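Long-range contact in beta-glucosidase (PDB 5M6G), which probably hydrolyses terminal, non-reducing beta-D-glucosyl residues to release beta-D-glucose, as a member of glycosyl hydrolase family 3: residues Glu500-Leu514 with Val536-Gly548. Sequence-based numbering, arbitrary orientation.
Sequences ETPYAEFEGDRPGGL and VVTVSGRPLDIAG. With MG (magnesium ion), chain C.
The guanidinium of R542 has L514 CD2 over one face, 3.6 Å above its plane, while at its edge lie the E500 carboxylate and G508 O. Its NH2 in turn stands over one face of the R510 guanidinium, offset toward the rim. The Y503 ring approaches obliquely, and E500 OE1 sits in plane at the ring's edge. This cluster joins two loops in the C-terminal domain of the glycosyl hydrolase family 3 fold, which follow the neighbouring parallel strands 493-499 and 534-539. E500 N continues the strand pairing with a bond to V539 O. The two oxygens of E500 divide the work. R542 grips OE2 side-on, its NE at 2.9 Å from E500 OE2 and its NH2 adding a second bond; both meet the syn side, with carboxylate and guanidinium planes 60° apart. E500 OE1 takes the Y503 hydroxyl, OH to OE1 2.6 Å, and G541 N, which arrives nearly straight (163° at the hydrogen). R542 also holds G508 O end-on, NH2 to O 2.8 Å, with NH1 as second donor, and NH1 further reaches D188 O. Its CG stands between backbone N and carbonyl carbon (chi1 51°), and a bend at chi3 turns the guanidinium to G508. An alanine at R542 would remove both grips, and E500 OE2 and G508 O would probably be left without these donors, the loop near G508 less firmly tied to 536-548. The same loop carries E505 of the sorbitol pocket and D509, whose OD2 binds a magnesium ion shared with D243. The like charges of R510 and R542 come within 4.0 Å (NE to NH2), but R510 NH1 is engaged by E507 O and D509 O. The same L514 CD2 also touches L544 CD2 (4.1 Å), and D545 N donates to L514 O from above the carbonyl plane, 2.8 Å away.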
loop_
_atom_site.group_PDB
_atom_site.type_symbol
_atom_site.label_atom_id
_atom_site.label_comp_id
_atom_site.label_asym_id
_atom_site.label_seq_id
_atom_site.Cartn_x
_atom_site.Cartn_y
_atom_site.Cartn_z
ATOM N N GLU A 500 14.905 6.657 7.902
ATOM C CA GLU A 500 13.711 7.430 8.203
ATOM C C GLU A 500 12.886 6.782 9.308
ATOM O O GLU A 500 12.997 5.587 9.577
ATOM C CB GLU A 500 12.845 7.573 6.951
ATOM C CG GLU A 500 13.594 8.061 5.727
ATOM C CD GLU A 500 12.657 8.306 4.553
ATOM O OE1 GLU A 500 12.185 7.326 3.938
ATOM O OE2 GLU A 500 12.378 9.492 4.275
ATOM N N THR A 501 12.046 7.593 9.940
ATOM C CA THR A 501 10.962 7.151 10.805
ATOM C C THR A 501 9.657 7.123 10.008
ATOM O O THR A 501 9.591 7.650 8.890
ATOM C CB THR A 501 10.854 8.078 12.016
ATOM O OG1 THR A 501 10.685 9.421 11.566
ATOM C CG2 THR A 501 12.126 7.979 12.890
ATOM N N PRO A 502 8.604 6.483 10.530
ATOM C CA PRO A 502 7.429 6.199 9.690
ATOM C C PRO A 502 6.644 7.440 9.286
ATOM O O PRO A 502 6.531 8.412 10.036
ATOM C CB PRO A 502 6.574 5.283 10.577
ATOM C CG PRO A 502 7.559 4.630 11.518
ATOM C CD PRO A 502 8.579 5.698 11.785
ATOM N N TYR A 503 6.075 7.383 8.081
ATOM C CA TYR A 503 5.210 8.442 7.572
ATOM C C TYR A 503 4.285 7.846 6.516
ATOM O O TYR A 503 4.508 6.739 6.022
ATOM C CB TYR A 503 6.026 9.590 6.971
ATOM C CG TYR A 503 7.017 9.101 5.940
ATOM C CD1 TYR A 503 6.626 8.863 4.625
ATOM C CD2 TYR A 503 8.342 8.850 6.292
ATOM C CE1 TYR A 503 7.526 8.398 3.681
ATOM C CE2 TYR A 503 9.251 8.386 5.359
ATOM C CZ TYR A 503 8.834 8.162 4.052
ATOM O OH TYR A 503 9.727 7.689 3.126
ATOM N N ALA A 504 3.265 8.617 6.139
ATOM C CA ALA A 504 2.388 8.226 5.043
ATOM C C ALA A 504 1.833 9.471 4.372
ATOM O O ALA A 504 1.568 10.478 5.031
ATOM C CB ALA A 504 1.222 7.337 5.513
ATOM N N GLU A 505 1.644 9.375 3.060
ATOM C CA GLU A 505 1.002 10.406 2.213
ATOM C C GLU A 505 1.757 11.727 2.395
ATOM O O GLU A 505 2.994 11.721 2.505
ATOM C CB GLU A 505 -0.491 10.481 2.511
ATOM C CG GLU A 505 -1.193 9.128 2.519
ATOM C CD GLU A 505 -2.711 9.255 2.620
ATOM O OE1 GLU A 505 -3.276 10.196 2.026
ATOM O OE2 GLU A 505 -3.333 8.411 3.300
ATOM N N PHE A 506 1.038 12.854 2.448
ATOM C CA PHE A 506 1.664 14.172 2.385
ATOM C C PHE A 506 2.583 14.436 3.572
ATOM O O PHE A 506 3.516 15.241 3.457
ATOM C CB PHE A 506 0.577 15.253 2.294
ATOM C CG PHE A 506 -0.482 15.135 3.358
ATOM C CD1 PHE A 506 -1.590 14.330 3.162
ATOM C CD2 PHE A 506 -0.355 15.823 4.555
ATOM C CE1 PHE A 506 -2.563 14.210 4.145
ATOM C CE2 PHE A 506 -1.321 15.716 5.543
ATOM C CZ PHE A 506 -2.425 14.907 5.339
ATOM N N GLU A 507 2.347 13.783 4.717
ATOM C CA GLU A 507 3.245 13.974 5.855
ATOM C C GLU A 507 4.670 13.532 5.541
ATOM O O GLU A 507 5.608 13.949 6.229
ATOM C CB GLU A 507 2.729 13.221 7.090
ATOM C CG GLU A 507 1.366 13.676 7.557
ATOM C CD GLU A 507 1.413 14.986 8.317
ATOM O OE1 GLU A 507 2.489 15.622 8.364
ATOM O OE2 GLU A 507 0.368 15.389 8.872
ATOM N N GLY A 508 4.857 12.716 4.513
ATOM C CA GLY A 508 6.172 12.268 4.124
ATOM C C GLY A 508 6.815 13.019 2.985
ATOM O O GLY A 508 7.916 12.648 2.567
ATOM N N ASP A 509 6.165 14.047 2.445
ATOM C CA ASP A 509 6.824 14.867 1.435
ATOM C C ASP A 509 8.051 15.541 2.042
ATOM O O ASP A 509 8.029 16.002 3.188
ATOM C CB ASP A 509 5.868 15.928 0.877
ATOM C CG ASP A 509 4.731 15.331 0.068
ATOM O OD1 ASP A 509 4.760 14.115 -0.226
ATOM O OD2 ASP A 509 3.817 16.099 -0.301
ATOM N N ARG A 510 9.132 15.593 1.273
ATOM C CA ARG A 510 10.399 16.150 1.745
ATOM C C ARG A 510 10.930 17.172 0.746
ATOM O O ARG A 510 11.964 16.958 0.105
ATOM C CB ARG A 510 11.421 15.038 1.977
ATOM C CG ARG A 510 11.066 14.098 3.107
ATOM C CD ARG A 510 11.083 14.805 4.461
ATOM N NE ARG A 510 10.732 13.878 5.538
ATOM C CZ ARG A 510 9.510 13.738 6.051
ATOM N NH1 ARG A 510 8.494 14.475 5.592
ATOM N NH2 ARG A 510 9.302 12.856 7.026
ATOM N N PRO A 511 10.262 18.319 0.610
ATOM C CA PRO A 511 10.817 19.364 -0.260
ATOM C C PRO A 511 12.114 19.941 0.274
ATOM O O PRO A 511 12.878 20.532 -0.501
ATOM C CB PRO A 511 9.707 20.419 -0.306
ATOM C CG PRO A 511 8.933 20.217 0.959
ATOM C CD PRO A 511 9.010 18.746 1.273
ATOM N N GLY A 512 12.403 19.757 1.567
ATOM C CA GLY A 512 13.550 20.411 2.171
ATOM C C GLY A 512 14.862 19.668 2.039
ATOM O O GLY A 512 15.915 20.262 2.283
ATOM N N GLY A 513 14.836 18.398 1.682
ATOM C CA GLY A 513 16.065 17.624 1.611
ATOM C C GLY A 513 15.834 16.180 2.006
ATOM O O GLY A 513 14.840 15.821 2.638
ATOM N N LEU A 514 16.797 15.326 1.630
ATOM C CA LEU A 514 16.753 13.905 1.959
ATOM C C LEU A 514 18.062 13.400 2.559
ATOM O O LEU A 514 18.317 12.193 2.535
ATOM C CB LEU A 514 16.387 13.068 0.731
ATOM C CG LEU A 514 14.890 13.066 0.385
ATOM C CD1 LEU A 514 14.629 12.479 -0.996
ATOM C CD2 LEU A 514 14.095 12.307 1.438
ATOM N N VAL A 536 26.786 0.306 6.925
ATOM C CA VAL A 536 25.640 1.189 7.065
ATOM C C VAL A 536 24.437 0.534 6.399
ATOM O O VAL A 536 24.526 0.020 5.276
ATOM C CB VAL A 536 25.933 2.586 6.488
ATOM C CG1 VAL A 536 24.668 3.427 6.477
ATOM C CG2 VAL A 536 27.036 3.266 7.328
ATOM N N VAL A 537 23.317 0.530 7.105
ATOM C CA VAL A 537 22.084 -0.075 6.629
ATOM C C VAL A 537 21.021 1.011 6.630
ATOM O O VAL A 537 20.725 1.586 7.681
ATOM C CB VAL A 537 21.665 -1.262 7.511
ATOM C CG1 VAL A 537 20.398 -1.907 6.956
ATOM C CG2 VAL A 537 22.800 -2.269 7.604
ATOM N N THR A 538 20.470 1.322 5.455
ATOM C CA THR A 538 19.436 2.345 5.372
ATOM C C THR A 538 18.074 1.669 5.482
ATOM O O THR A 538 17.739 0.789 4.679
ATOM C CB THR A 538 19.527 3.179 4.085
ATOM O OG1 THR A 538 19.466 2.333 2.926
ATOM C CG2 THR A 538 20.816 4.013 4.064
ATOM N N VAL A 539 17.319 2.044 6.503
ATOM C CA VAL A 539 15.905 1.707 6.610
ATOM C C VAL A 539 15.157 2.967 6.207
ATOM O O VAL A 539 15.141 3.951 6.954
ATOM C CB VAL A 539 15.534 1.243 8.025
ATOM C CG1 VAL A 539 13.996 1.120 8.186
ATOM C CG2 VAL A 539 16.182 -0.086 8.316
ATOM N N SER A 540 14.561 2.955 5.017
ATOM C CA SER A 540 13.999 4.175 4.456
ATOM C C SER A 540 12.965 3.813 3.407
ATOM O O SER A 540 12.970 2.707 2.869
ATOM C CB SER A 540 15.087 5.046 3.821
ATOM O OG SER A 540 15.653 4.394 2.694
ATOM N N GLY A 541 12.109 4.776 3.088
ATOM C CA GLY A 541 11.134 4.567 2.035
ATOM C C GLY A 541 11.578 4.959 0.640
ATOM O O GLY A 541 10.775 4.906 -0.297
ATOM N N ARG A 542 12.844 5.309 0.458
ATOM C CA ARG A 542 13.290 5.920 -0.787
ATOM C C ARG A 542 14.801 6.066 -0.722
ATOM O O ARG A 542 15.375 5.961 0.368
ATOM C CB ARG A 542 12.642 7.287 -0.961
ATOM C CG ARG A 542 12.822 8.154 0.279
ATOM C CD ARG A 542 12.037 9.449 0.193
ATOM N NE ARG A 542 11.496 9.798 1.501
ATOM C CZ ARG A 542 10.569 10.726 1.715
ATOM N NH1 ARG A 542 10.059 11.427 0.695
ATOM N NH2 ARG A 542 10.133 10.931 2.951
ATOM N N PRO A 543 15.476 6.324 -1.840
ATOM C CA PRO A 543 16.876 6.755 -1.755
ATOM C C PRO A 543 16.999 7.960 -0.831
ATOM O O PRO A 543 16.093 8.793 -0.741
ATOM C CB PRO A 543 17.228 7.116 -3.206
ATOM C CG PRO A 543 16.265 6.290 -4.036
ATOM C CD PRO A 543 14.985 6.281 -3.234
ATOM N N LEU A 544 18.124 8.025 -0.119
ATOM C CA LEU A 544 18.469 9.165 0.715
ATOM C C LEU A 544 19.748 9.796 0.185
ATOM O O LEU A 544 20.567 9.130 -0.452
ATOM C CB LEU A 544 18.657 8.757 2.187
ATOM C CG LEU A 544 17.450 8.142 2.885
ATOM C CD1 LEU A 544 17.804 7.834 4.355
ATOM C CD2 LEU A 544 16.212 9.040 2.784
ATOM N N ASP A 545 19.916 11.086 0.460
ATOM C CA ASP A 545 21.024 11.870 -0.090
ATOM C C ASP A 545 22.280 11.613 0.740
ATOM O O ASP A 545 22.475 12.216 1.797
ATOM C CB ASP A 545 20.644 13.344 -0.098
ATOM C CG ASP A 545 21.582 14.191 -0.935
ATOM O OD1 ASP A 545 22.480 13.635 -1.608
ATOM O OD2 ASP A 545 21.397 15.424 -0.927
ATOM N N ILE A 546 23.136 10.705 0.261
ATOM C CA ILE A 546 24.271 10.202 1.027
ATOM C C ILE A 546 25.584 10.320 0.278
ATOM O O ILE A 546 26.605 9.826 0.768
ATOM C CB ILE A 546 24.054 8.734 1.431
ATOM C CG1 ILE A 546 23.873 7.912 0.149
ATOM C CG2 ILE A 546 22.882 8.603 2.395
ATOM C CD1 ILE A 546 23.818 6.470 0.358
ATOM N N ALA A 547 25.584 10.910 -0.920
ATOM C CA ALA A 547 26.768 10.856 -1.773
ATOM C C ALA A 547 27.976 11.512 -1.124
ATOM O O ALA A 547 29.115 11.135 -1.418
ATOM C CB ALA A 547 26.479 11.520 -3.121
ATOM N N GLY A 548 27.759 12.495 -0.250
ATOM C CA GLY A 548 28.885 13.159 0.377
ATOM C C GLY A 548 29.563 12.332 1.448
ATOM O O GLY A 548 30.698 12.641 1.825
HETATM MG MG MG C . 3.185 18.092 0.068
HETATM O O HOH W 1 3.226 17.676 2.066
HETATM O O HOH W 2 19.332 16.468 0.704
HETATM O O HOH W 3 1.242 17.359 -0.165
HETATM O O HOH W 4 5.015 19.054 0.328
HETATM O O HOH W 5 2.372 19.944 0.738
#